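Local coordinates for protein putative glycyl-glycine endopeptidase lytM (PDB 3NYY) that probably acts as a metal-dependent endopeptidase of the M23 (LytM) family, hydrolysing peptide bonds, at residues 4-9 and 71-77; 134-138 and 213-217; 158-163 and 175-181. One frame throughout, in Å; residues are numbered along the deposited sequence.

Interaction 1. Residues 4-9 and 71-77. With SO4 (sulfate ion), chain F.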
# COMPACT_ATOMS: atom_id res chain seq x y z
N GLY A 4 31.08 2.10 -0.50
CA GLY A 4 30.66 3.47 -0.65
C GLY A 4 31.60 4.26 -1.57
O GLY A 4 31.17 4.98 -2.48
N PHE A 5 32.91 4.08 -1.37
CA PHE A 5 33.88 4.72 -2.25
C PHE A 5 33.63 4.34 -3.72
O PHE A 5 33.65 5.19 -4.60
CB PHE A 5 35.32 4.31 -1.87
CG PHE A 5 36.34 4.83 -2.82
CD1 PHE A 5 36.84 6.10 -2.66
CD2 PHE A 5 36.70 4.11 -3.93
CE1 PHE A 5 37.76 6.62 -3.55
CE2 PHE A 5 37.62 4.61 -4.84
CZ PHE A 5 38.14 5.90 -4.67
N GLN A 6 33.45 3.06 -3.98
CA GLN A 6 33.26 2.60 -5.36
C GLN A 6 31.97 3.20 -5.96
O GLN A 6 31.95 3.57 -7.13
CB GLN A 6 33.23 1.07 -5.43
CG GLN A 6 34.62 0.47 -5.23
CD GLN A 6 34.62 -1.03 -5.07
OE1 GLN A 6 33.81 -1.61 -4.34
NE2 GLN A 6 35.66 -1.66 -5.61
N ARG A 7 30.93 3.32 -5.14
CA ARG A 7 29.64 3.78 -5.60
C ARG A 7 29.76 5.25 -5.95
O ARG A 7 29.16 5.70 -6.90
CB ARG A 7 28.57 3.53 -4.58
CG ARG A 7 28.21 2.08 -4.40
CD ARG A 7 27.42 1.91 -3.12
NE ARG A 7 27.34 0.50 -2.75
CZ ARG A 7 26.30 -0.32 -2.97
NH1 ARG A 7 25.16 0.09 -3.49
NH2 ARG A 7 26.40 -1.57 -2.59
N LEU A 8 30.59 5.96 -5.22
CA LEU A 8 30.71 7.39 -5.36
C LEU A 8 31.51 7.74 -6.63
O LEU A 8 31.43 8.88 -7.07
CB LEU A 8 31.31 8.00 -4.09
CG LEU A 8 31.26 9.48 -3.88
CD1 LEU A 8 29.76 9.87 -3.74
CD2 LEU A 8 32.08 9.84 -2.64
N GLN A 9 32.18 6.77 -7.25
CA GLN A 9 32.98 7.00 -8.49
C GLN A 9 32.13 7.06 -9.73
O GLN A 9 32.63 7.46 -10.78
CB GLN A 9 34.06 5.94 -8.69
CG GLN A 9 34.98 5.72 -7.48
CD GLN A 9 35.49 7.00 -6.92
OE1 GLN A 9 36.23 7.72 -7.59
NE2 GLN A 9 35.11 7.31 -5.68
N TRP A 71 33.97 12.34 4.50
CA TRP A 71 33.41 12.11 3.17
C TRP A 71 33.41 13.33 2.26
O TRP A 71 33.47 13.19 1.05
CB TRP A 71 31.99 11.49 3.25
CG TRP A 71 32.05 10.05 3.58
CD1 TRP A 71 31.99 9.50 4.79
CD2 TRP A 71 32.24 8.97 2.65
NE1 TRP A 71 32.11 8.13 4.72
CE2 TRP A 71 32.27 7.78 3.40
CE3 TRP A 71 32.43 8.90 1.28
CZ2 TRP A 71 32.47 6.54 2.84
CZ3 TRP A 71 32.60 7.66 0.71
CH2 TRP A 71 32.61 6.50 1.49
N ARG A 72 33.40 14.54 2.84
CA ARG A 72 33.36 15.76 2.04
C ARG A 72 34.63 15.93 1.20
O ARG A 72 34.65 16.68 0.24
CB ARG A 72 33.12 16.98 2.94
CG ARG A 72 34.29 17.41 3.79
CD ARG A 72 33.85 18.65 4.56
NE ARG A 72 34.97 19.39 5.13
CZ ARG A 72 34.90 20.66 5.52
NH1 ARG A 72 33.75 21.33 5.41
NH2 ARG A 72 35.96 21.26 6.02
N ASN A 73 35.69 15.23 1.58
CA ASN A 73 36.94 15.24 0.82
C ASN A 73 36.88 14.47 -0.49
O ASN A 73 37.75 14.66 -1.33
CB ASN A 73 38.08 14.70 1.69
CG ASN A 73 38.48 15.68 2.80
OD1 ASN A 73 39.03 16.72 2.53
ND2 ASN A 73 38.17 15.32 4.05
N GLN A 74 35.90 13.59 -0.66
CA GLN A 74 35.86 12.68 -1.77
C GLN A 74 35.45 13.43 -3.03
O GLN A 74 34.52 14.25 -3.00
CB GLN A 74 34.87 11.57 -1.55
CG GLN A 74 35.25 10.62 -0.44
CD GLN A 74 36.45 9.75 -0.80
OE1 GLN A 74 36.75 9.50 -1.98
NE2 GLN A 74 37.11 9.28 0.21
N THR A 75 36.16 13.17 -4.12
CA THR A 75 35.66 13.55 -5.41
C THR A 75 34.37 12.77 -5.59
O THR A 75 34.29 11.58 -5.24
CB THR A 75 36.65 13.23 -6.54
OG1 THR A 75 36.80 11.81 -6.64
CG2 THR A 75 38.00 13.89 -6.23
N GLY A 76 33.35 13.46 -6.07
CA GLY A 76 32.03 12.88 -6.17
C GLY A 76 31.09 13.30 -5.05
O GLY A 76 29.86 13.27 -5.23
N TRP A 77 31.63 13.68 -3.88
CA TRP A 77 30.77 14.12 -2.77
C TRP A 77 29.78 15.22 -3.18
O TRP A 77 28.58 15.08 -2.91
CB TRP A 77 31.60 14.59 -1.59
CG TRP A 77 30.79 15.27 -0.54
CD1 TRP A 77 30.79 16.58 -0.29
CD2 TRP A 77 29.92 14.66 0.41
NE1 TRP A 77 29.92 16.86 0.74
CE2 TRP A 77 29.37 15.71 1.18
CE3 TRP A 77 29.48 13.35 0.64
CZ2 TRP A 77 28.45 15.49 2.21
CZ3 TRP A 77 28.56 13.12 1.65
CH2 TRP A 77 28.04 14.19 2.42
S SO4 F . 28.60 20.27 1.78
O1 SO4 F . 27.78 19.10 2.12
O2 SO4 F . 28.02 20.94 0.62
O3 SO4 F . 28.65 21.15 2.93
O4 SO4 F . 29.91 19.71 1.44
O HOH W 1 35.94 9.76 -4.55
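Leu8 is the apolar centre of the contact: its CD2 lies 3.5 Å from CB of Gln74 and 4.0 Å from CZ3 of Trp71, and its CD1 meets the backbone of Gly76. CG stands anti to the backbone N (chi1 -167°), which sends both methyls toward the turns at 71-77. The indole of Trp71 reaches the same helix edge-on, CH2 lying 3.8 Å from N of Phe5, which sits at the ring edge in its plane. Gln74 bends at chi2, and its OE1 comes to the edge of the Phe5 ring, 3.4 Å from CE1, amide and ring planes 83° apart. Gln9 folds back on its own helix instead. Its NE2 sits over the centre of the Phe5 ring and gives a hydrogen bond of 2.8 Å to Phe5 O. The same NE2 donates to water 1, which in turn donates to OE1 of Gln74 (2.7 Å) and to O of Thr75, a residue with two conformers, so that this last leg is less certain. Met46 of helix 37-48 packs on Leu8 and Trp71, joining the contact to the helical N-terminal part. Trimming Leu8 to an alanine would probably leave a gap between Gln74 CB and the Trp71 edge. Beyond the pair, Trp77 NE1 donates to O4 of a sulfate, probably from the crystallisation liquor, at 2.9 Å. The chemistry implies apolar attachment by Leu8 and Trp71, with polar coupling left to one water on the more exposed side, beside Gln9 and Thr75.

Interaction 2. Residues 134-138 and 213-217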
# COMPACT_ATOMS: atom_id res chain seq x y z
N LYS A 134 -11.71 7.73 2.20
CA LYS A 134 -13.00 8.10 1.56
C LYS A 134 -12.76 8.10 0.03
O LYS A 134 -12.13 9.04 -0.46
CB LYS A 134 -13.45 9.47 2.09
CG LYS A 134 -14.79 9.97 1.59
CD LYS A 134 -15.19 11.27 2.27
CE LYS A 134 -16.46 11.85 1.69
NZ LYS A 134 -17.63 10.93 1.78
N ASN A 135 -13.23 7.08 -0.68
CA ASN A 135 -12.89 6.86 -2.10
C ASN A 135 -13.79 7.72 -2.99
O ASN A 135 -14.63 7.22 -3.73
CB ASN A 135 -12.94 5.35 -2.44
CG ASN A 135 -12.58 5.03 -3.88
OD1 ASN A 135 -11.99 5.83 -4.59
ND2 ASN A 135 -12.94 3.80 -4.32
N THR A 136 -13.59 9.03 -2.88
CA THR A 136 -14.37 9.98 -3.65
C THR A 136 -13.44 11.07 -4.16
O THR A 136 -12.62 11.58 -3.41
CB THR A 136 -15.55 10.56 -2.83
OG1 THR A 136 -16.26 11.54 -3.60
CG2 THR A 136 -15.07 11.18 -1.56
N PRO A 137 -13.57 11.41 -5.46
CA PRO A 137 -12.72 12.45 -6.00
C PRO A 137 -13.12 13.87 -5.62
O PRO A 137 -14.27 14.12 -5.26
CB PRO A 137 -12.87 12.24 -7.51
CG PRO A 137 -14.23 11.81 -7.68
CD PRO A 137 -14.54 10.93 -6.47
N GLY A 138 -12.18 14.79 -5.68
CA GLY A 138 -12.49 16.19 -5.40
C GLY A 138 -12.71 16.54 -3.94
O GLY A 138 -13.36 17.56 -3.64
N PHE A 213 -10.17 3.90 -11.85
CA PHE A 213 -9.43 3.27 -10.76
C PHE A 213 -9.71 4.02 -9.48
O PHE A 213 -10.38 5.02 -9.54
CB PHE A 213 -7.94 3.25 -11.09
CG PHE A 213 -7.42 4.55 -11.59
CD1 PHE A 213 -7.14 5.57 -10.71
CD2 PHE A 213 -7.16 4.73 -12.95
CE1 PHE A 213 -6.64 6.77 -11.17
CE2 PHE A 213 -6.65 5.91 -13.43
CZ PHE A 213 -6.39 6.93 -12.53
N PRO A 214 -9.30 3.48 -8.31
CA PRO A 214 -9.58 4.14 -7.04
C PRO A 214 -8.95 5.52 -6.91
O PRO A 214 -7.92 5.83 -7.54
CB PRO A 214 -8.90 3.23 -6.00
CG PRO A 214 -8.81 1.90 -6.67
CD PRO A 214 -8.54 2.23 -8.11
N VAL A 215 -9.56 6.32 -6.07
CA VAL A 215 -9.06 7.67 -5.81
C VAL A 215 -7.77 7.56 -5.00
O VAL A 215 -7.70 6.90 -3.96
CB VAL A 215 -10.11 8.52 -5.09
CG1 VAL A 215 -9.54 9.84 -4.57
CG2 VAL A 215 -11.30 8.80 -6.05
N HIS A 216 -6.72 8.21 -5.51
CA HIS A 216 -5.43 8.24 -4.88
C HIS A 216 -4.60 9.33 -5.50
O HIS A 216 -4.84 9.78 -6.64
CB HIS A 216 -4.70 6.90 -5.06
CG HIS A 216 -4.22 6.61 -6.44
ND1 HIS A 216 -5.05 6.34 -7.51
CD2 HIS A 216 -2.95 6.54 -6.92
CE1 HIS A 216 -4.31 6.15 -8.60
NE2 HIS A 216 -3.03 6.24 -8.26
N LEU A 217 -3.61 9.77 -4.72
CA LEU A 217 -2.56 10.65 -5.26
C LEU A 217 -1.37 9.79 -5.63
O LEU A 217 -0.84 9.07 -4.78
CB LEU A 217 -2.05 11.64 -4.22
CG LEU A 217 -0.85 12.48 -4.66
CD1 LEU A 217 -1.13 13.42 -5.91
CD2 LEU A 217 -0.33 13.31 -3.46
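The amide N of Val215 donates to OD1 of Asn135 at 2.9 Å, and this is the one direct polar bond between the two segments. Its N-H...O angle of 167° makes it nearly straight, although the donor stands tilted from the plane of the Asn135 carbonyl. The Asn135 side chain is extended, CG anti to the backbone N (chi1 -179°), which carries OD1 across to residues 213-217. OD1 also lies 3.3 Å from CB of Val215, as follows from its bond to the adjoining N. Asn135 itself is the centre of an inverse gamma turn, closed weakly between Thr136 N and Lys134 O; the chain turns there, and Thr136 and Pro137 then lie against Val215. CG2 of Val215 meets N of Pro137 at 3.5 Å and CD of the same ring at 3.9 Å, the two side chains crossing at about a right angle.

Strand 216-225 opens here with His216, the first histidine of what looks like the His-x-His motif of M23 peptidases; in relatives the first histidine of that motif is assigned to catalysis and the second to zinc, and a like role here is only inferred. Val215, just before it, points toward the 134-138 loop, whereas the CB of His216 points away from it. ND1 of His216 donates to Pro214 O at 2.9 Å, with the oxygen close to the imidazole plane, and this bond fixes the rotation of the ring. CD1 of Phe213 also lies at the edge of that ring. From the second subunit, Phe115 meets His216 edge-to-face, and Met114 packs on Pro214.

Interaction 3. Residues 158-163 and 175-181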
# COMPACT_ATOMS: atom_id res chain seq x y z
N LYS A 158 -1.16 8.33 -18.82
CA LYS A 158 -0.84 7.48 -17.65
C LYS A 158 -0.78 8.21 -16.30
O LYS A 158 -0.52 7.59 -15.25
CB LYS A 158 0.51 6.80 -17.82
CG LYS A 158 0.63 5.85 -19.01
CD LYS A 158 1.96 5.05 -18.93
CE LYS A 158 2.18 4.12 -20.13
NZ LYS A 158 3.17 4.68 -21.11
N GLY A 159 -0.94 9.52 -16.32
CA GLY A 159 -1.00 10.29 -15.09
C GLY A 159 -2.28 11.09 -14.90
O GLY A 159 -2.45 11.79 -13.91
N GLY A 160 -3.22 10.98 -15.84
CA GLY A 160 -4.40 11.90 -15.78
C GLY A 160 -4.00 13.35 -15.69
O GLY A 160 -3.05 13.82 -16.32
N TRP A 161 -4.74 14.10 -14.87
CA TRP A 161 -4.41 15.50 -14.61
C TRP A 161 -3.25 15.50 -13.62
O TRP A 161 -3.39 15.07 -12.45
CB TRP A 161 -5.58 16.26 -13.99
CG TRP A 161 -6.76 16.33 -14.87
CD1 TRP A 161 -7.99 15.73 -14.66
CD2 TRP A 161 -6.81 16.92 -16.17
NE1 TRP A 161 -8.82 16.00 -15.74
CE2 TRP A 161 -8.12 16.73 -16.67
CE3 TRP A 161 -5.89 17.68 -16.95
CZ2 TRP A 161 -8.50 17.19 -17.92
CZ3 TRP A 161 -6.29 18.15 -18.19
CH2 TRP A 161 -7.59 17.94 -18.65
N ARG A 162 -2.09 15.92 -14.10
CA ARG A 162 -0.91 15.98 -13.30
C ARG A 162 -0.33 17.38 -13.29
O ARG A 162 -0.61 18.22 -14.15
CB ARG A 162 0.16 14.94 -13.73
CG ARG A 162 0.77 15.04 -15.13
CD ARG A 162 1.84 16.13 -15.17
NE ARG A 162 2.76 16.08 -16.30
CZ ARG A 162 2.53 16.62 -17.50
NH1 ARG A 162 1.37 17.24 -17.78
NH2 ARG A 162 3.46 16.50 -18.44
N ILE A 163 0.45 17.61 -12.26
CA ILE A 163 1.18 18.86 -12.12
C ILE A 163 2.56 18.51 -11.60
O ILE A 163 2.71 17.61 -10.76
CB ILE A 163 0.40 19.88 -11.21
CG1 ILE A 163 1.04 21.27 -11.28
CG2 ILE A 163 0.21 19.37 -9.79
CD1 ILE A 163 0.13 22.37 -10.70
N TYR A 175 2.79 15.12 -9.22
CA TYR A 175 1.51 14.87 -8.54
C TYR A 175 0.51 14.51 -9.62
O TYR A 175 0.21 15.33 -10.49
CB TYR A 175 1.04 16.10 -7.78
CG TYR A 175 2.02 16.64 -6.75
CD1 TYR A 175 3.09 17.44 -7.16
CD2 TYR A 175 1.82 16.43 -5.39
CE1 TYR A 175 4.00 17.98 -6.24
CE2 TYR A 175 2.70 16.96 -4.47
CZ TYR A 175 3.81 17.72 -4.88
OH TYR A 175 4.71 18.19 -3.91
N ALA A 176 -0.04 13.29 -9.56
CA ALA A 176 -0.87 12.75 -10.63
C ALA A 176 -2.23 12.20 -10.18
O ALA A 176 -2.50 11.98 -8.98
CB ALA A 176 -0.09 11.66 -11.41
N HIS A 177 -3.11 12.08 -11.18
CA HIS A 177 -4.50 11.58 -11.08
C HIS A 177 -5.46 12.54 -10.40
O HIS A 177 -6.55 12.11 -9.96
CB HIS A 177 -4.56 10.19 -10.45
CG HIS A 177 -3.63 9.22 -11.09
ND1 HIS A 177 -3.71 8.90 -12.43
CD2 HIS A 177 -2.54 8.57 -10.62
CE1 HIS A 177 -2.73 8.07 -12.75
NE2 HIS A 177 -1.99 7.86 -11.67
N LEU A 178 -5.09 13.83 -10.36
CA LEU A 178 -5.90 14.86 -9.72
C LEU A 178 -7.30 14.97 -10.39
O LEU A 178 -7.45 14.79 -11.62
CB LEU A 178 -5.22 16.25 -9.78
CG LEU A 178 -3.83 16.35 -9.14
CD1 LEU A 178 -3.21 17.75 -9.47
CD2 LEU A 178 -3.93 16.15 -7.63
N ASP A 179 -8.29 15.36 -9.60
CA ASP A 179 -9.64 15.59 -10.13
C ASP A 179 -9.70 16.99 -10.71
O ASP A 179 -10.46 17.27 -11.66
CB ASP A 179 -10.67 15.43 -9.02
CG ASP A 179 -12.10 15.49 -9.53
OD1 ASP A 179 -12.45 14.62 -10.37
OD2 ASP A 179 -12.85 16.42 -9.10
N SER A 180 -8.93 17.89 -10.12
CA SER A 180 -8.91 19.27 -10.57
C SER A 180 -7.66 19.95 -10.07
O SER A 180 -6.97 19.42 -9.16
CB SER A 180 -10.14 20.00 -10.04
OG SER A 180 -10.04 20.22 -8.65
N TYR A 181 -7.38 21.13 -10.63
CA TYR A 181 -6.24 21.96 -10.25
C TYR A 181 -6.61 23.20 -9.45
O TYR A 181 -7.72 23.76 -9.59
CB TYR A 181 -5.55 22.45 -11.48
CG TYR A 181 -4.94 21.39 -12.38
CD1 TYR A 181 -3.90 20.61 -11.97
CD2 TYR A 181 -5.35 21.26 -13.68
CE1 TYR A 181 -3.32 19.72 -12.82
CE2 TYR A 181 -4.77 20.36 -14.55
CZ TYR A 181 -3.75 19.57 -14.12
OH TYR A 181 -3.16 18.68 -15.03
O HOH W 2 0.67 7.13 -12.20
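Ile163 and Tyr175 form an antiparallel hydrogen-bonded pair, Ile163 N to Tyr175 O and Tyr175 N to Ile163 O both measuring 2.9 Å. This is the tight end of the contact, within the hairpin of strands 162-166 and 172-178. CG2 of Ile163 touches CB of Tyr175 and lies 3.8 Å from CD1 of Leu178, forming an apolar patch that Val150 and Leu184 extend. The Tyr175 hydroxyl leaves this patch to meet Met145 N.

The more open side is formed by the partly exposed Trp161 and Tyr181, with the exposed Lys158 farther along. Tyr181 swings its phenol against Trp161 and Arg162. With CG anti to the carbonyl carbon (chi1 -63°), its OH donates to Arg162 O at 2.7 Å, approaching from above the carbonyl plane. The Trp161 and Tyr181 rings meet obliquely, their planes 74° apart, with CE3 of Trp161 3.8 Å from CE2 of Tyr181. At its other edge the indole presents CD1 to Leu178 O at 3.2 Å, in the ring plane.

Gly159 and Gly160, which make a classic beta bulge, are buried again. His177 N donates to Gly159 O at 2.8 Å, though at a bent angle of 146°. Beside it the imidazole is reached by Lys158 O near CE1, and water 2 lies 2.8 Å from NE2 while bonding only weakly to Lys158 O. ND1 is hydrogen-bonded to Ser202 O. His177 probably corresponds to a histidine that relatives use in catalysis, and the contact's chemistry implies a main-chain-bonded strand pair leading into a histidine that Ser202 O and a water orient.

Interactions 2 and 3 belong together: their centres are about 12 Å apart, strands 216-225 and 172-178 are neighbours in one sheet, and CZ of Phe213 lies 3.3 Å from ND1 of His177. Both border the M23 histidine cluster, interaction 3 as its buried side and interaction 2 as a surface contact. Interaction 1 lies across the chain's centre, about 38 Å from interaction 3 between centres, and ties helix 4-8 to the loop between helices 61-71 and 77-88, in the LytM N-terminal range. Their chemistry follows place: the buried hairpin relies on main-chain bonds and apolar packing, the surface loop on one side-chain bond and a valine, the helical contact on leucine, tryptophan and water.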